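Multidrug resistance protein (Vibrio cholerae, PDB 1YC9) forms a trimeric outer-membrane channel of the outer membrane factor family for multidrug efflux and probably contributes to resistance to puromycin, acriflavine and tetraphenylarsonium. Local coordinates at residues E40-H45 with L141-S146; Q161-A166 with N410-L415; E176-R181 with G185-G190; G254-R259 with H354-V359. The protein carries 1 engineered substitution. All blocks are in the same frame, centred on the assembly; numbering follows the deposited sequence.

Contact 1: residues E40-H45 with L141-S146; sequences EEALQH and LMISTS
In the equatorial region of this TolC-like α-barrel, Ala42 and Leu43 near the end of the short helix 33-44 meet Ile143, in the first half of the long helix 117-183. The contact shows how a helix outside the barrel can be seated on it through one branched side chain, that of Ile143. Its CG2 branch stands anti to the backbone N (CG1 chi1 -68°), and this directs the methyl at the short helix. There it touches Ala42 CB, with Ile143 CG2 and Ala42 CB 3.9 Å apart. The same methyl also meets Leu43, whose CD2 comes to 3.8 Å from Ile143 CG2. Leu43 CD2 reaches slightly further in, lying 4.1 Å from Ile143 CB, and the two side chains lie alongside each other, running opposite ways. Ala42 and Ile143 are buried, whereas Leu43, at the margin of the patch, stays partly exposed. No hydrogen bond joins the segments, and the join is purely apolar. Around this patch, Trp27 packs on Leu43, Ile147 of the long helix touches Ala42, and Ser48 of helix 47-67 lies against Ile143. Glu41 pairs with Arg230, and on another flank His431 of helix 398-433 packs on Leu141 and Thr145.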
# COMPACT_ATOMS: atom_id res chain seq x y z
N GLU A 40 -15.90 -3.23 -22.32
CA GLU A 40 -15.43 -4.15 -23.34
C GLU A 40 -14.04 -3.84 -23.88
O GLU A 40 -13.22 -4.74 -23.99
CB GLU A 40 -16.46 -4.23 -24.45
CG GLU A 40 -17.68 -4.97 -23.92
CD GLU A 40 -19.03 -4.81 -24.54
OE1 GLU A 40 -19.07 -4.31 -25.68
OE2 GLU A 40 -20.05 -5.08 -23.87
N GLU A 41 -13.76 -2.56 -24.14
CA GLU A 41 -12.43 -2.09 -24.53
C GLU A 41 -11.36 -2.48 -23.50
O GLU A 41 -10.31 -3.01 -23.87
CB GLU A 41 -12.40 -0.57 -24.72
CG GLU A 41 -13.08 -0.04 -25.97
CD GLU A 41 -13.30 1.48 -25.87
OE1 GLU A 41 -12.33 2.22 -25.69
OE2 GLU A 41 -14.45 1.93 -25.94
N ALA A 42 -11.63 -2.17 -22.24
CA ALA A 42 -10.71 -2.44 -21.14
C ALA A 42 -10.45 -3.94 -20.99
O ALA A 42 -9.35 -4.31 -20.69
CB ALA A 42 -11.25 -1.90 -19.83
N LEU A 43 -11.49 -4.77 -21.16
CA LEU A 43 -11.33 -6.21 -21.03
C LEU A 43 -10.70 -6.92 -22.26
O LEU A 43 -10.34 -8.08 -22.19
CB LEU A 43 -12.67 -6.84 -20.67
CG LEU A 43 -13.19 -6.45 -19.27
CD1 LEU A 43 -14.53 -7.14 -18.97
CD2 LEU A 43 -12.18 -6.72 -18.14
N GLN A 44 -10.58 -6.20 -23.38
CA GLN A 44 -9.99 -6.77 -24.58
C GLN A 44 -8.49 -6.53 -24.62
O GLN A 44 -7.70 -7.44 -24.87
CB GLN A 44 -10.65 -6.19 -25.83
CG GLN A 44 -10.37 -6.96 -27.11
N HIS A 45 -8.11 -5.28 -24.36
CA HIS A 45 -6.72 -4.88 -24.29
C HIS A 45 -6.65 -3.60 -23.43
O HIS A 45 -7.26 -2.60 -23.76
CB HIS A 45 -6.12 -4.61 -25.67
CG HIS A 45 -4.62 -4.51 -25.67
ND1 HIS A 45 -3.95 -3.31 -25.57
CD2 HIS A 45 -3.66 -5.47 -25.70
CE1 HIS A 45 -2.64 -3.53 -25.56
NE2 HIS A 45 -2.44 -4.83 -25.64
N LEU A 141 -13.11 -8.30 -12.28
CA LEU A 141 -14.10 -7.58 -11.49
C LEU A 141 -13.61 -6.20 -11.10
O LEU A 141 -14.37 -5.24 -11.11
CB LEU A 141 -14.45 -8.37 -10.24
CG LEU A 141 -15.84 -8.39 -9.58
CD1 LEU A 141 -15.79 -7.98 -8.10
CD2 LEU A 141 -16.98 -7.74 -10.37
N MET A 142 -12.34 -6.11 -10.74
CA MET A 142 -11.75 -4.84 -10.31
C MET A 142 -11.69 -3.85 -11.46
O MET A 142 -11.86 -2.64 -11.27
CB MET A 142 -10.36 -5.07 -9.73
CG MET A 142 -9.64 -3.79 -9.33
SD MET A 142 -8.05 -4.10 -8.52
CE MET A 142 -7.19 -4.98 -9.82
N ILE A 143 -11.44 -4.36 -12.66
CA ILE A 143 -11.45 -3.54 -13.87
C ILE A 143 -12.85 -3.04 -14.22
O ILE A 143 -13.07 -1.84 -14.41
CB ILE A 143 -10.83 -4.33 -15.06
CG1 ILE A 143 -9.33 -4.55 -14.81
CG2 ILE A 143 -10.98 -3.59 -16.37
CD1 ILE A 143 -8.72 -5.61 -15.70
N SER A 144 -13.80 -3.96 -14.28
CA SER A 144 -15.12 -3.57 -14.73
C SER A 144 -15.79 -2.68 -13.70
O SER A 144 -16.41 -1.70 -14.06
CB SER A 144 -15.96 -4.82 -15.02
OG SER A 144 -16.02 -5.60 -13.86
N THR A 145 -15.66 -2.98 -12.41
CA THR A 145 -16.30 -2.18 -11.39
C THR A 145 -15.60 -0.82 -11.27
O THR A 145 -16.28 0.15 -10.96
CB THR A 145 -16.40 -2.84 -10.03
OG1 THR A 145 -15.09 -3.14 -9.51
CG2 THR A 145 -17.12 -4.14 -10.11
N SER A 146 -14.28 -0.75 -11.48
CA SER A 146 -13.60 0.55 -11.37
C SER A 146 -14.11 1.49 -12.46
O SER A 146 -14.44 2.62 -12.17
CB SER A 146 -12.08 0.39 -11.39
OG SER A 146 -11.67 0.01 -12.68

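Contact 2: residues Q161-A166 with N410-L415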
# COMPACT_ATOMS: atom_id res chain seq x y z
N GLN A 161 -24.56 19.10 -13.27
CA GLN A 161 -24.46 20.09 -14.30
C GLN A 161 -25.85 20.56 -14.77
O GLN A 161 -26.09 21.75 -14.84
CB GLN A 161 -23.64 19.59 -15.46
CG GLN A 161 -23.59 20.60 -16.65
CD GLN A 161 -22.88 20.06 -17.86
OE1 GLN A 161 -23.35 19.13 -18.50
NE2 GLN A 161 -21.77 20.66 -18.18
N GLU A 162 -26.77 19.63 -15.02
CA GLU A 162 -28.09 20.02 -15.51
C GLU A 162 -28.80 20.89 -14.47
O GLU A 162 -29.37 21.96 -14.77
CB GLU A 162 -28.91 18.79 -15.83
CG GLU A 162 -30.09 19.07 -16.73
CD GLU A 162 -30.69 17.79 -17.26
OE1 GLU A 162 -31.45 17.20 -16.49
OE2 GLU A 162 -30.40 17.38 -18.42
N THR A 163 -28.75 20.43 -13.23
CA THR A 163 -29.38 21.12 -12.10
C THR A 163 -28.84 22.54 -11.85
O THR A 163 -29.62 23.52 -11.67
CB THR A 163 -29.17 20.28 -10.86
OG1 THR A 163 -29.82 19.01 -11.04
CG2 THR A 163 -29.81 20.89 -9.62
N VAL A 164 -27.53 22.65 -11.90
CA VAL A 164 -26.88 23.93 -11.63
C VAL A 164 -27.05 24.89 -12.84
O VAL A 164 -27.28 26.09 -12.66
CB VAL A 164 -25.41 23.73 -11.16
CG1 VAL A 164 -24.65 25.07 -11.07
CG2 VAL A 164 -25.36 23.04 -9.81
N HIS A 165 -26.95 24.37 -14.05
CA HIS A 165 -27.16 25.17 -15.25
C HIS A 165 -28.60 25.73 -15.27
O HIS A 165 -28.80 26.93 -15.54
CB HIS A 165 -26.86 24.35 -16.50
CG HIS A 165 -27.14 25.06 -17.78
ND1 HIS A 165 -28.42 25.21 -18.27
CD2 HIS A 165 -26.32 25.62 -18.70
CE1 HIS A 165 -28.38 25.88 -19.41
NE2 HIS A 165 -27.11 26.12 -19.70
N ALA A 166 -29.59 24.89 -14.94
CA ALA A 166 -30.99 25.33 -14.89
C ALA A 166 -31.19 26.38 -13.82
O ALA A 166 -31.88 27.40 -14.06
CB ALA A 166 -31.93 24.18 -14.65
N ASN A 410 -30.06 23.58 -3.08
CA ASN A 410 -29.35 22.68 -2.18
C ASN A 410 -30.05 21.32 -2.15
O ASN A 410 -29.42 20.28 -2.26
CB ASN A 410 -29.26 23.26 -0.77
CG ASN A 410 -28.26 24.38 -0.68
OD1 ASN A 410 -27.39 24.48 -1.54
ND2 ASN A 410 -28.39 25.21 0.35
N ASN A 411 -31.38 21.35 -2.09
CA ASN A 411 -32.18 20.12 -2.03
C ASN A 411 -32.20 19.37 -3.36
O ASN A 411 -32.14 18.16 -3.36
CB ASN A 411 -33.60 20.40 -1.54
CG ASN A 411 -33.64 20.97 -0.13
OD1 ASN A 411 -32.87 20.57 0.69
ND2 ASN A 411 -34.61 21.81 0.16
N GLN A 412 -32.19 20.08 -4.48
CA GLN A 412 -32.14 19.47 -5.78
C GLN A 412 -30.82 18.74 -5.97
O GLN A 412 -30.79 17.67 -6.52
CB GLN A 412 -32.30 20.51 -6.89
CG GLN A 412 -33.70 21.01 -7.07
CD GLN A 412 -33.76 22.14 -8.10
OE1 GLN A 412 -32.83 23.00 -8.21
NE2 GLN A 412 -34.85 22.16 -8.86
N ARG A 413 -29.72 19.34 -5.52
CA ARG A 413 -28.44 18.68 -5.64
C ARG A 413 -28.38 17.45 -4.75
O ARG A 413 -27.87 16.41 -5.18
CB ARG A 413 -27.34 19.66 -5.33
CG ARG A 413 -27.24 20.59 -6.50
CD ARG A 413 -26.10 21.52 -6.44
NE ARG A 413 -24.87 20.87 -6.90
CZ ARG A 413 -23.66 21.41 -6.72
NH1 ARG A 413 -23.59 22.60 -6.12
NH2 ARG A 413 -22.55 20.80 -7.13
N ALA A 414 -28.90 17.56 -3.53
CA ALA A 414 -28.96 16.43 -2.60
C ALA A 414 -29.74 15.31 -3.22
O ALA A 414 -29.35 14.16 -3.18
CB ALA A 414 -29.54 16.85 -1.26
N LEU A 415 -30.86 15.64 -3.84
CA LEU A 415 -31.66 14.62 -4.52
C LEU A 415 -30.95 13.93 -5.65
O LEU A 415 -30.97 12.71 -5.72
CB LEU A 415 -32.98 15.21 -4.99
CG LEU A 415 -33.92 14.22 -5.66
CD1 LEU A 415 -34.20 13.01 -4.78
CD2 LEU A 415 -35.23 14.95 -6.01
O HOH W 1 -32.26 23.51 -10.84
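Thr163, Arg413 and Val164 carry most of this contact between two antiparallel helices, 117-183 and 398-433, whose local axes come within 10.0 Å at 166°. Thr163 divides its two branches between different tasks. Its methyl CG2, anti to the backbone N, points across to the other helix and rests 3.7 Å from Gln412 CB, with Arg413 CG a little further off; its hydroxyl OG1 bonds back to Ala159 O in the preceding turn. Val164 sends CG2 over one face of the Arg413 guanidinium, 3.6 Å above the plane and displaced toward the rim, with Val164 CG2 and Arg413 NE 3.7 Å apart. The arginine chain bends at chi3 (82°), and its guanidinium lies against Val164; NE bonds to Asn160 OD1 and NH1 forms a salt bridge with Glu205 of helix 189-223. A single water joins the segments, donating to Thr163 O (2.8 Å from the water oxygen) and to Gln412 OE1 (2.7 Å). Within the two segments the contact is thus apolar and water-bridged, while its polar ends are satisfied by the flanking Asn160 of the facing helix, by Glu205 of a third helix and by the Thr163 helix's own backbone.

Contact 3: residues E176-R181 with G185-G190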
# COMPACT_ATOMS: atom_id res chain seq x y z
N GLU A 176 -32.11 40.20 -13.90
CA GLU A 176 -32.63 41.09 -14.90
C GLU A 176 -34.02 41.64 -14.58
O GLU A 176 -34.35 42.77 -14.97
CB GLU A 176 -32.54 40.46 -16.29
CG GLU A 176 -33.68 39.64 -16.77
CD GLU A 176 -33.37 39.08 -18.15
OE1 GLU A 176 -33.97 39.57 -19.14
OE2 GLU A 176 -32.50 38.17 -18.24
N LEU A 177 -34.80 40.88 -13.81
CA LEU A 177 -36.01 41.42 -13.20
C LEU A 177 -35.68 42.50 -12.17
O LEU A 177 -36.30 43.57 -12.17
CB LEU A 177 -36.85 40.33 -12.54
CG LEU A 177 -38.13 40.86 -11.86
CD1 LEU A 177 -39.10 41.44 -12.85
CD2 LEU A 177 -38.79 39.76 -11.04
N LEU A 178 -34.73 42.21 -11.28
CA LEU A 178 -34.40 43.14 -10.20
C LEU A 178 -33.77 44.40 -10.74
O LEU A 178 -33.94 45.45 -10.17
CB LEU A 178 -33.46 42.51 -9.17
CG LEU A 178 -34.10 41.88 -7.93
CD1 LEU A 178 -35.12 40.81 -8.32
CD2 LEU A 178 -33.02 41.30 -7.01
N GLU A 179 -33.08 44.29 -11.86
CA GLU A 179 -32.44 45.43 -12.50
C GLU A 179 -33.49 46.34 -13.15
O GLU A 179 -33.37 47.57 -13.07
CB GLU A 179 -31.44 44.97 -13.53
CG GLU A 179 -30.08 44.66 -12.93
CD GLU A 179 -29.00 44.49 -13.99
OE1 GLU A 179 -29.24 43.73 -14.96
OE2 GLU A 179 -27.94 45.16 -13.88
N LYS A 180 -34.49 45.73 -13.82
CA LYS A 180 -35.58 46.48 -14.42
C LYS A 180 -36.36 47.20 -13.30
O LYS A 180 -36.67 48.40 -13.41
CB LYS A 180 -36.49 45.55 -15.26
N ARG A 181 -36.58 46.50 -12.19
CA ARG A 181 -37.25 47.11 -11.05
C ARG A 181 -36.47 48.24 -10.42
O ARG A 181 -37.04 49.29 -10.13
CB ARG A 181 -37.56 46.09 -9.98
CG ARG A 181 -38.73 45.18 -10.39
CD ARG A 181 -39.06 44.13 -9.36
NE ARG A 181 -39.39 44.66 -8.03
CZ ARG A 181 -40.57 44.56 -7.42
NH1 ARG A 181 -41.60 43.96 -8.01
NH2 ARG A 181 -40.73 45.06 -6.22
N GLY A 185 -37.19 52.44 -9.85
CA GLY A 185 -37.35 52.88 -8.48
C GLY A 185 -38.11 51.95 -7.56
O GLY A 185 -38.45 52.34 -6.44
N LEU A 186 -38.33 50.70 -8.00
CA LEU A 186 -39.09 49.69 -7.24
C LEU A 186 -38.22 48.66 -6.49
O LEU A 186 -38.76 47.79 -5.80
CB LEU A 186 -40.02 48.98 -8.20
CG LEU A 186 -40.97 49.86 -9.02
CD1 LEU A 186 -41.64 49.04 -10.13
CD2 LEU A 186 -41.99 50.48 -8.07
N GLU A 187 -36.89 48.78 -6.58
CA GLU A 187 -35.97 47.89 -5.84
C GLU A 187 -34.66 48.65 -5.50
O GLU A 187 -34.35 49.66 -6.13
CB GLU A 187 -35.73 46.64 -6.71
CG GLU A 187 -34.84 45.56 -6.11
CD GLU A 187 -35.36 45.04 -4.81
OE1 GLU A 187 -34.84 45.47 -3.74
OE2 GLU A 187 -36.26 44.14 -4.87
N THR A 188 -33.92 48.13 -4.52
CA THR A 188 -32.65 48.72 -4.11
C THR A 188 -31.48 48.16 -4.91
O THR A 188 -31.60 47.13 -5.57
CB THR A 188 -32.41 48.52 -2.61
OG1 THR A 188 -31.01 48.59 -2.33
CG2 THR A 188 -32.78 47.09 -2.20
N LEU A 189 -30.35 48.85 -4.84
CA LEU A 189 -29.11 48.43 -5.49
C LEU A 189 -28.49 47.23 -4.72
O LEU A 189 -27.82 46.39 -5.31
CB LEU A 189 -28.11 49.58 -5.53
CG LEU A 189 -26.80 49.33 -6.27
CD1 LEU A 189 -26.96 48.79 -7.70
CD2 LEU A 189 -25.97 50.60 -6.32
N GLY A 190 -28.71 47.19 -3.41
CA GLY A 190 -28.30 46.10 -2.54
C GLY A 190 -28.83 44.77 -3.01
O GLY A 190 -28.07 43.81 -3.13
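Arg181, in the last turn of helix 117-183, lies along the reversing chain and can be traced from root to tip. At the root, Arg181 CB sits 3.8 Å from Glu187 CB and somewhat further from Leu186 CB. CG and CD run on extended before the chain bends at chi3 (58°), which swings the guanidinium back beside the turn, with Leu186 CB over one of its faces and Glu187 CB at its edge. Arg181 NE is 3.9 Å from Leu186 O, too far to bond, and the end nitrogen NH2 makes a weak hydrogen bond to the same carbonyl, with Arg181 NH2 to Leu186 O at 3.4 Å. A cation-pi contact with Tyr391 engages the charged group from outside these segments. One turn back, Leu178 CG lies 4.2 Å from Glu187 CG.

The backbone supplies the firmer link. Leu186 N donates to Arg181 O at 2.9 Å and Gly185 N to Tyr182 O; Gly185, with its positive phi, is the C-prime residue of this Schellman motif, which ends the helix. The chain is then readied for a new helix: Glu187 OE1 accepts from Thr188 N (2.9 Å) and also bonds to Ser191 OG. Thr188 is the N-cap of helix 189-223, its OG1 accepting from Gly190 N at 2.9 Å.

Helix end and helix start are thereby joined into an α-helical hairpin, probably at the periplasmic end of the barrel as in TolC. Leu178 packs on Ser191 and Ala195 of the following helix and on Tyr398 of helix 398-433; Leu189 packs on Ile386 of the third subunit.

Contact 4: residues G254-R259 with H354-V359. Unlike the reference sequence in segment 354-359: His354 (reference Tyr), Ile356 (reference Val).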
# COMPACT_ATOMS: atom_id res chain seq x y z
N GLY A 254 -24.50 -17.71 2.81
CA GLY A 254 -24.67 -18.52 1.61
C GLY A 254 -24.39 -17.71 0.35
O GLY A 254 -24.09 -18.25 -0.72
N LEU A 255 -24.39 -16.39 0.51
CA LEU A 255 -24.22 -15.52 -0.63
C LEU A 255 -22.77 -15.18 -1.01
O LEU A 255 -22.53 -14.22 -1.72
CB LEU A 255 -25.11 -14.29 -0.54
CG LEU A 255 -25.00 -13.30 0.61
CD1 LEU A 255 -26.25 -12.45 0.66
CD2 LEU A 255 -24.76 -13.96 1.95
N LEU A 256 -21.82 -16.00 -0.57
CA LEU A 256 -20.39 -15.69 -0.73
C LEU A 256 -19.61 -16.52 -1.75
O LEU A 256 -18.39 -16.35 -1.86
CB LEU A 256 -19.67 -15.84 0.62
CG LEU A 256 -20.27 -15.04 1.77
CD1 LEU A 256 -19.72 -15.55 3.10
CD2 LEU A 256 -20.02 -13.55 1.59
N GLY A 257 -20.30 -17.37 -2.51
CA GLY A 257 -19.62 -18.32 -3.38
C GLY A 257 -19.10 -17.78 -4.69
O GLY A 257 -18.34 -18.44 -5.39
N HIS A 258 -19.51 -16.59 -5.07
CA HIS A 258 -18.89 -15.98 -6.24
C HIS A 258 -17.74 -15.04 -5.80
O HIS A 258 -17.21 -14.30 -6.63
CB HIS A 258 -19.93 -15.26 -7.12
N ARG A 259 -17.34 -15.07 -4.52
CA ARG A 259 -16.25 -14.19 -4.10
C ARG A 259 -14.94 -14.89 -4.43
O ARG A 259 -14.54 -15.85 -3.73
CB ARG A 259 -16.28 -13.87 -2.62
CG ARG A 259 -17.51 -13.11 -2.15
CD ARG A 259 -17.37 -11.65 -2.22
NE ARG A 259 -16.16 -11.06 -1.61
CZ ARG A 259 -16.12 -9.84 -1.09
NH1 ARG A 259 -17.23 -9.14 -0.96
NH2 ARG A 259 -15.00 -9.36 -0.59
N HIS A 354 -19.00 -7.94 5.83
CA HIS A 354 -19.11 -6.53 6.20
C HIS A 354 -19.59 -5.78 4.94
O HIS A 354 -20.47 -4.92 5.02
CB HIS A 354 -17.74 -6.06 6.65
CG HIS A 354 -17.59 -4.59 6.91
ND1 HIS A 354 -16.35 -3.98 6.90
CD2 HIS A 354 -18.49 -3.62 7.23
CE1 HIS A 354 -16.49 -2.70 7.22
NE2 HIS A 354 -17.78 -2.45 7.40
N GLU A 355 -18.97 -6.10 3.82
CA GLU A 355 -19.26 -5.41 2.57
C GLU A 355 -20.71 -5.63 2.14
O GLU A 355 -21.44 -4.66 1.81
CB GLU A 355 -18.32 -5.84 1.48
CG GLU A 355 -16.97 -5.15 1.58
CD GLU A 355 -15.89 -5.81 0.72
OE1 GLU A 355 -16.23 -6.55 -0.23
OE2 GLU A 355 -14.69 -5.51 0.98
N ILE A 356 -21.13 -6.89 2.25
CA ILE A 356 -22.53 -7.23 1.96
C ILE A 356 -23.49 -6.62 2.96
O ILE A 356 -24.52 -6.07 2.55
CB ILE A 356 -22.75 -8.76 1.92
CG1 ILE A 356 -21.95 -9.31 0.76
CG2 ILE A 356 -24.27 -9.08 1.65
CD1 ILE A 356 -21.55 -10.77 0.90
N ALA A 357 -23.14 -6.63 4.25
CA ALA A 357 -23.94 -6.01 5.26
C ALA A 357 -24.14 -4.52 5.00
O ALA A 357 -25.24 -4.02 5.23
CB ALA A 357 -23.39 -6.21 6.66
N ASP A 358 -23.09 -3.84 4.51
CA ASP A 358 -23.15 -2.40 4.25
C ASP A 358 -24.04 -2.12 3.05
O ASP A 358 -24.84 -1.20 3.08
CB ASP A 358 -21.78 -1.81 4.00
CG ASP A 358 -21.03 -1.48 5.29
OD1 ASP A 358 -21.45 -1.87 6.38
OD2 ASP A 358 -19.95 -0.84 5.28
N VAL A 359 -23.92 -2.92 2.00
CA VAL A 359 -24.76 -2.74 0.83
C VAL A 359 -26.24 -2.88 1.21
O VAL A 359 -27.07 -2.06 0.81
CB VAL A 359 -24.45 -3.72 -0.31
CG1 VAL A 359 -25.51 -3.56 -1.43
CG2 VAL A 359 -23.04 -3.52 -0.85
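Glu355 OE1 is gripped by both end nitrogens of Arg259, the two N-H groups approaching from the same face of the carboxylate. Arg259 NH1 lies 2.9 Å from Glu355 OE1 in the straighter bond (150°), and Arg259 NH2 reaches Glu355 OE1 at 3.1 Å. The oxygen sits close to the guanidinium plane, although the two flat groups are turned 30° against each other. Bends at chi2 (-89°) and chi3 fold the arginine so that its end meets the glutamate. NH2 also forms a salt bridge with Asp261 and NH1 bonds to Ala432 O, while Gln351 holds Glu355 OE2; this buried cation is therefore probably well compensated.

Beside the ion pair, Ile356, which differs from the reference Val, meets the two leucines with its two branches: CG2 rests 4.0 Å from Leu255 CD1, and CD1 is directed at Leu256 CD2, a carbon pair so tight that its exact placement is doubtful.

Leu256 to Arg259 form a type I beta turn, closed by Arg259 N to Leu256 O, and Arg259 is the N-cap residue of helix 260-281. The arrangement is that of a type I turn leading into an N-capped helix, tied to the long barrel helix 326-391 by a buried salt bridge.

How the contacts relate
Three of the contacts share helix 117-183 and mark successive levels of it: contact 1 near the middle of the chain, then contact 2, then contact 3 at the hairpin end. The centres of contacts 1 and 2 are about 31 Å apart, those of contacts 2 and 3 about 26 Å. Contact 4 lies back nearer the level of contact 1, the two centres about 21 Å apart and their nearest atoms about 7 Å, and uses the other long helix, 326-391; its centre is about 59 Å from that of contact 3. Contact 2 joins the two halves of the chain. Subunit neighbours touch contacts 2, 3 and 4 but not contact 1, whose Ile143 side chain is about 10 Å from a bound mercury ion.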